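PDB 2WOP: clavulanic acid biosynthesis oligopeptide binding protein 2 from Streptomyces clavuligerus, which probably binds peptides or related solutes for transport across the membrane, as a family 5 extracellular solute-binding protein, and holds a free arginine here. Local coordinates for residues A[395-400]-A[448-453]; A[436-441]-A[477-482]. All blocks are in the same frame, centred on the assembly; numbering follows the deposited sequence.

In the fold
Interactions 1 and 2 lie side by side in the same lobe, their centres about 12 Å apart, on the same side of the chain's centre. Along the chain their segments alternate: strand 391-397, the start of helix 438-444, strand 448-453 and then the loop 477-482. Helix 438-444 is followed, after a short connection, by strand 448-453, so the chain passes from interaction 2 into the mixed sheet of interaction 1. The two also touch, T451 meeting L482 and the ring of W453 meeting that of W480. These two tryptophans both reach the bound arginine, so one segment of each pair also carries a residue that lines the ligand site.

Interaction 1. Residues A[395-400]-A[448-453]; sequences IGTQRG and LLVTDW. With ARG (arginine), chain B.
With CG1 anti to the backbone N (chi1 -178°) and the chain extended beyond it, I395 carries CD1 across to V450, whose own chi1 of 176° leaves CG2 beside its backbone N and facing that methyl at 3.7 Å. The I395 side chain also crosses L448 at a slant, CG1 lying 3.8 Å from L448 CB. Beneath these side chains the backbones run parallel, the axes of the short strands 25° apart. G396 lies between the two hydrogen bonds of the pair: its N donates to L448 O at 2.8 Å, tilted from the carbonyl plane, while its O accepts from V450 N at 3.0 Å in a nearly linear approach to the carbonyl. On the face opposite I395, the L449 methyl CD2 packs 4.0 Å from G396 CA, where a side chain on G396 would collide with it. T397 lies alongside V450, its OG1 4.0 Å from V450 CB and bonded to F402 O at the start of the following helix. Farther along the strand, W453 sets CZ3 3.1 Å from the amino N of the bound arginine, and its NE1 bonds to F463 O. Were W453 replaced by an alanine, the ligand's amino group would probably lose this aromatic neighbour, F463 O its indole donor and W480 the ring it meets. Helix 401-414 covers the I395 and V450 face, V409 and V405 touching these two residues. The pairing of parallel strands beneath a helix belongs to the alpha/beta lobe of a periplasmic-type binding protein, with strand 448-453 ending at the ligand site.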
loop_
_atom_site.group_PDB
_atom_site.type_symbol
_atom_site.label_atom_id
_atom_site.label_comp_id
_atom_site.label_asym_id
_atom_site.label_seq_id
_atom_site.Cartn_x
_atom_site.Cartn_y
_atom_site.Cartn_z
ATOM N N ILE A 395 -6.783 -12.753 -22.070
ATOM C CA ILE A 395 -6.671 -12.152 -20.736
ATOM C C ILE A 395 -5.407 -12.649 -20.043
ATOM O O ILE A 395 -5.163 -13.859 -19.976
ATOM C CB ILE A 395 -7.948 -12.407 -19.872
ATOM C CG1 ILE A 395 -7.853 -11.729 -18.508
ATOM C CG2 ILE A 395 -8.282 -13.924 -19.745
ATOM C CD1 ILE A 395 -9.246 -11.596 -17.853
ATOM N N GLY A 396 -4.620 -11.715 -19.538
ATOM C CA GLY A 396 -3.404 -12.043 -18.808
ATOM C C GLY A 396 -3.694 -12.132 -17.321
ATOM O O GLY A 396 -4.456 -11.314 -16.756
ATOM N N THR A 397 -3.070 -13.117 -16.685
ATOM C CA THR A 397 -3.279 -13.363 -15.268
ATOM C C THR A 397 -2.072 -14.084 -14.649
ATOM O O THR A 397 -1.054 -14.260 -15.299
ATOM C CB THR A 397 -4.588 -14.153 -15.017
ATOM O OG1 THR A 397 -4.862 -14.171 -13.612
ATOM C CG2 THR A 397 -4.491 -15.607 -15.546
ATOM N N GLN A 398 -2.204 -14.436 -13.375
ATOM C CA GLN A 398 -1.234 -15.265 -12.641
ATOM C C GLN A 398 -1.890 -16.585 -12.324
ATOM O O GLN A 398 -3.118 -16.671 -12.291
ATOM C CB GLN A 398 -0.916 -14.643 -11.276
ATOM C CG GLN A 398 -0.138 -13.370 -11.246
ATOM C CD GLN A 398 -0.012 -12.820 -9.845
ATOM O OE1 GLN A 398 -0.591 -13.355 -8.890
ATOM N NE2 GLN A 398 0.748 -11.750 -9.702
ATOM N N ARG A 399 -1.069 -17.600 -12.036
ATOM C CA ARG A 399 -1.540 -18.846 -11.415
ATOM C C ARG A 399 -2.182 -18.543 -10.051
ATOM O O ARG A 399 -1.776 -17.602 -9.366
ATOM C CB ARG A 399 -0.368 -19.834 -11.260
ATOM C CG ARG A 399 0.115 -20.422 -12.593
ATOM C CD ARG A 399 1.549 -21.000 -12.575
ATOM N NE ARG A 399 2.562 -20.116 -13.183
ATOM C CZ ARG A 399 2.767 -19.958 -14.497
ATOM N NH1 ARG A 399 2.019 -20.591 -15.393
ATOM N NH2 ARG A 399 3.721 -19.136 -14.924
ATOM N N GLY A 400 -3.208 -19.308 -9.678
ATOM C CA GLY A 400 -3.845 -19.154 -8.368
ATOM C C GLY A 400 -5.146 -18.369 -8.374
ATOM O O GLY A 400 -6.003 -18.577 -9.230
ATOM N N LEU A 448 -6.930 -7.772 -21.916
ATOM C CA LEU A 448 -7.396 -7.679 -20.523
ATOM C C LEU A 448 -6.328 -8.199 -19.570
ATOM O O LEU A 448 -5.602 -9.135 -19.910
ATOM C CB LEU A 448 -8.690 -8.467 -20.294
ATOM C CG LEU A 448 -9.826 -8.283 -21.303
ATOM C CD1 LEU A 448 -9.843 -9.485 -22.263
ATOM C CD2 LEU A 448 -11.165 -8.133 -20.616
ATOM N N LEU A 449 -6.275 -7.621 -18.372
ATOM C CA LEU A 449 -5.281 -8.003 -17.355
ATOM C C LEU A 449 -5.966 -8.028 -16.004
ATOM O O LEU A 449 -6.672 -7.076 -15.641
ATOM C CB LEU A 449 -4.115 -7.003 -17.316
ATOM C CG LEU A 449 -3.145 -6.958 -18.515
ATOM C CD1 LEU A 449 -2.249 -5.725 -18.442
ATOM C CD2 LEU A 449 -2.286 -8.232 -18.535
ATOM N N VAL A 450 -5.753 -9.115 -15.259
ATOM C CA VAL A 450 -6.291 -9.207 -13.909
ATOM C C VAL A 450 -5.208 -8.747 -12.947
ATOM O O VAL A 450 -4.063 -9.201 -13.027
ATOM C CB VAL A 450 -6.727 -10.647 -13.570
ATOM C CG1 VAL A 450 -7.201 -10.750 -12.101
ATOM C CG2 VAL A 450 -7.835 -11.097 -14.506
ATOM N N THR A 451 -5.549 -7.844 -12.032
ATOM C CA THR A 451 -4.556 -7.444 -11.046
ATOM C C THR A 451 -5.210 -6.900 -9.782
ATOM O O THR A 451 -6.448 -6.815 -9.684
ATOM C CB THR A 451 -3.510 -6.453 -11.653
ATOM O OG1 THR A 451 -2.356 -6.368 -10.803
ATOM C CG2 THR A 451 -4.124 -5.052 -11.819
ATOM N N ASP A 452 -4.379 -6.555 -8.811
ATOM C CA ASP A 452 -4.846 -5.827 -7.638
ATOM C C ASP A 452 -3.848 -4.730 -7.302
ATOM O O ASP A 452 -2.740 -4.730 -7.827
ATOM C CB ASP A 452 -5.138 -6.756 -6.459
ATOM C CG ASP A 452 -3.931 -7.556 -6.001
ATOM O OD1 ASP A 452 -2.824 -7.429 -6.567
ATOM O OD2 ASP A 452 -4.113 -8.359 -5.060
ATOM N N TRP A 453 -4.254 -3.790 -6.462
ATOM C CA TRP A 453 -3.457 -2.598 -6.199
ATOM C C TRP A 453 -3.798 -2.030 -4.834
ATOM O O TRP A 453 -4.964 -1.987 -4.474
ATOM C CB TRP A 453 -3.800 -1.548 -7.253
ATOM C CG TRP A 453 -3.411 -0.155 -6.917
ATOM C CD1 TRP A 453 -4.254 0.859 -6.538
ATOM C CD2 TRP A 453 -2.098 0.409 -6.971
ATOM N NE1 TRP A 453 -3.538 2.017 -6.330
ATOM C CE2 TRP A 453 -2.212 1.771 -6.579
ATOM C CE3 TRP A 453 -0.832 -0.106 -7.267
ATOM C CZ2 TRP A 453 -1.104 2.625 -6.499
ATOM C CZ3 TRP A 453 0.275 0.750 -7.216
ATOM C CH2 TRP A 453 0.128 2.103 -6.828
HETATM N N ARG B . 1.390 -0.128 -4.492
HETATM C CA ARG B . 2.168 -1.393 -4.518
HETATM C C ARG B . 1.304 -2.559 -4.992
HETATM O O ARG B . 0.065 -2.499 -5.050
HETATM C CB ARG B . 2.723 -1.691 -3.128
HETATM C CG ARG B . 1.625 -1.790 -2.064
HETATM C CD ARG B . 2.147 -2.434 -0.802
HETATM N NE ARG B . 3.252 -1.690 -0.189
HETATM C CZ ARG B . 3.125 -0.511 0.426
HETATM N NH1 ARG B . 1.939 0.094 0.503
HETATM N NH2 ARG B . 4.187 0.063 0.971
HETATM O OXT ARG B . 1.864 -3.605 -5.294
#

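Interaction 2. Residues A[436-441]-A[477-482]; sequences GHPETV and GGNWNL. With ARG (arginine), chain B.
H437 lies against G477, and its side chain can be followed outward from CB. With chi1 at -159°, CG is anti to the backbone N and stands 4.0 Å from G477 CA; the turn about the next bond (chi2 -58°) sets one ring face over G477 N, toward the rim. On that face CD2 comes within 3.7 Å of G477 N, and NE2 at the far rim is 3.9 Å from the same nitrogen. The other ring nitrogen, ND1, turns back to its own helix and accepts from E439 N at 3.1 Å, the donor almost in the ring plane, so H437 is the N-cap of helix 438-444. A side chain on G477 would press against CD2. The polar link between the segments is made by backbone: N479 N donates to G436 O at 2.7 Å, in the carbonyl plane and on a lone pair. G477 CA adds a CH...O contact to that oxygen at 3.3 Å. N479 CB packs beside P438 CD, while L482 CD2 approaches G436 CA. The loop 477-482, between helices 460-468 and 488-499, is thereby joined to the start of helix 438-444, with L482 and V441 both resting on L449 of strand 448-453.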
loop_
_atom_site.group_PDB
_atom_site.type_symbol
_atom_site.label_atom_id
_atom_site.label_comp_id
_atom_site.label_asym_id
_atom_site.label_seq_id
_atom_site.Cartn_x
_atom_site.Cartn_y
_atom_site.Cartn_z
ATOM N N GLY A 436 2.916 -5.668 -15.558
ATOM C CA GLY A 436 3.543 -4.369 -15.270
ATOM C C GLY A 436 4.562 -3.883 -16.285
ATOM O O GLY A 436 5.182 -2.834 -16.092
ATOM N N HIS A 437 4.749 -4.638 -17.369
ATOM C CA HIS A 437 5.665 -4.218 -18.421
ATOM C C HIS A 437 4.947 -4.055 -19.754
ATOM O O HIS A 437 4.478 -5.044 -20.330
ATOM C CB HIS A 437 6.827 -5.202 -18.593
ATOM C CG HIS A 437 8.012 -4.598 -19.280
ATOM N ND1 HIS A 437 7.941 -4.036 -20.536
ATOM C CD2 HIS A 437 9.292 -4.434 -18.865
ATOM C CE1 HIS A 437 9.130 -3.566 -20.874
ATOM N NE2 HIS A 437 9.967 -3.790 -19.874
ATOM N N PRO A 438 4.869 -2.806 -20.248
ATOM C CA PRO A 438 4.194 -2.475 -21.510
ATOM C C PRO A 438 4.612 -3.339 -22.708
ATOM O O PRO A 438 3.773 -3.657 -23.547
ATOM C CB PRO A 438 4.585 -1.020 -21.729
ATOM C CG PRO A 438 4.658 -0.477 -20.308
ATOM C CD PRO A 438 5.381 -1.589 -19.581
ATOM N N GLU A 439 5.885 -3.736 -22.769
ATOM C CA GLU A 439 6.359 -4.573 -23.888
ATOM C C GLU A 439 5.798 -5.995 -23.776
ATOM O O GLU A 439 5.455 -6.612 -24.791
ATOM C CB GLU A 439 7.902 -4.580 -23.968
ATOM C CG GLU A 439 8.530 -3.243 -24.402
ATOM C CD GLU A 439 10.027 -3.113 -24.050
ATOM O OE1 GLU A 439 10.745 -4.144 -23.952
ATOM O OE2 GLU A 439 10.485 -1.959 -23.855
ATOM N N THR A 440 5.686 -6.502 -22.549
ATOM C CA THR A 440 5.113 -7.833 -22.315
ATOM C C THR A 440 3.654 -7.874 -22.749
ATOM O O THR A 440 3.210 -8.804 -23.426
ATOM C CB THR A 440 5.265 -8.266 -20.839
ATOM O OG1 THR A 440 6.663 -8.319 -20.521
ATOM C CG2 THR A 440 4.660 -9.641 -20.614
ATOM N N VAL A 441 2.917 -6.836 -22.358
ATOM C CA VAL A 441 1.505 -6.714 -22.704
ATOM C C VAL A 441 1.332 -6.763 -24.232
ATOM O O VAL A 441 0.439 -7.435 -24.754
ATOM C CB VAL A 441 0.904 -5.426 -22.040
ATOM C CG1 VAL A 441 -0.504 -5.115 -22.537
ATOM C CG2 VAL A 441 0.880 -5.611 -20.525
ATOM N N GLY A 477 8.865 -1.248 -17.121
ATOM C CA GLY A 477 8.379 -2.184 -16.102
ATOM C C GLY A 477 8.023 -1.515 -14.786
ATOM O O GLY A 477 8.371 -0.356 -14.556
ATOM N N GLY A 478 7.326 -2.260 -13.929
ATOM C CA GLY A 478 6.741 -1.740 -12.694
ATOM C C GLY A 478 5.632 -0.744 -12.992
ATOM O O GLY A 478 5.360 0.163 -12.195
ATOM N N ASN A 479 5.023 -0.902 -14.161
ATOM C CA ASN A 479 3.946 -0.022 -14.598
ATOM C C ASN A 479 2.649 -0.399 -13.897
ATOM O O ASN A 479 2.302 -1.580 -13.796
ATOM C CB ASN A 479 3.791 -0.093 -16.125
ATOM C CG ASN A 479 2.642 0.758 -16.645
ATOM O OD1 ASN A 479 1.847 0.293 -17.480
ATOM N ND2 ASN A 479 2.554 2.011 -16.178
ATOM N N TRP A 480 1.945 0.625 -13.413
ATOM C CA TRP A 480 0.638 0.445 -12.803
ATOM C C TRP A 480 -0.498 1.077 -13.588
ATOM O O TRP A 480 -1.671 0.842 -13.279
ATOM C CB TRP A 480 0.653 0.954 -11.364
ATOM C CG TRP A 480 1.230 -0.075 -10.485
ATOM C CD1 TRP A 480 2.485 -0.108 -9.954
ATOM C CD2 TRP A 480 0.585 -1.276 -10.087
ATOM N NE1 TRP A 480 2.656 -1.268 -9.226
ATOM C CE2 TRP A 480 1.496 -1.995 -9.287
ATOM C CE3 TRP A 480 -0.695 -1.810 -10.313
ATOM C CZ2 TRP A 480 1.172 -3.225 -8.707
ATOM C CZ3 TRP A 480 -1.008 -3.029 -9.744
ATOM C CH2 TRP A 480 -0.079 -3.720 -8.949
ATOM N N ASN A 481 -0.156 1.866 -14.598
ATOM C CA ASN A 481 -1.168 2.436 -15.491
ATOM C C ASN A 481 -1.285 1.469 -16.672
ATOM O O ASN A 481 -0.732 1.694 -17.768
ATOM C CB ASN A 481 -0.770 3.862 -15.920
ATOM C CG ASN A 481 -1.798 4.527 -16.847
ATOM O OD1 ASN A 481 -2.646 3.865 -17.443
ATOM N ND2 ASN A 481 -1.691 5.856 -16.989
ATOM N N LEU A 482 -1.985 0.364 -16.435
ATOM C CA LEU A 482 -1.994 -0.729 -17.413
ATOM C C LEU A 482 -2.631 -0.377 -18.770
ATOM O O LEU A 482 -2.102 -0.770 -19.816
ATOM C CB LEU A 482 -2.595 -2.022 -16.813
ATOM C CG LEU A 482 -1.942 -2.527 -15.513
ATOM C CD1 LEU A 482 -2.630 -3.809 -15.031
ATOM C CD2 LEU A 482 -0.432 -2.716 -15.598
HETATM N N ARG B . 1.390 -0.128 -4.492
HETATM C CA ARG B . 2.168 -1.393 -4.518
HETATM C C ARG B . 1.304 -2.559 -4.992
HETATM O O ARG B . 0.065 -2.499 -5.050
HETATM C CB ARG B . 2.723 -1.691 -3.128
HETATM C CG ARG B . 1.625 -1.790 -2.064
HETATM C CD ARG B . 2.147 -2.434 -0.802
HETATM N NE ARG B . 3.252 -1.690 -0.189
HETATM C CZ ARG B . 3.125 -0.511 0.426
HETATM N NH1 ARG B . 1.939 0.094 0.503
HETATM N NH2 ARG B . 4.187 0.063 0.971
HETATM O OXT ARG B . 1.864 -3.605 -5.294
#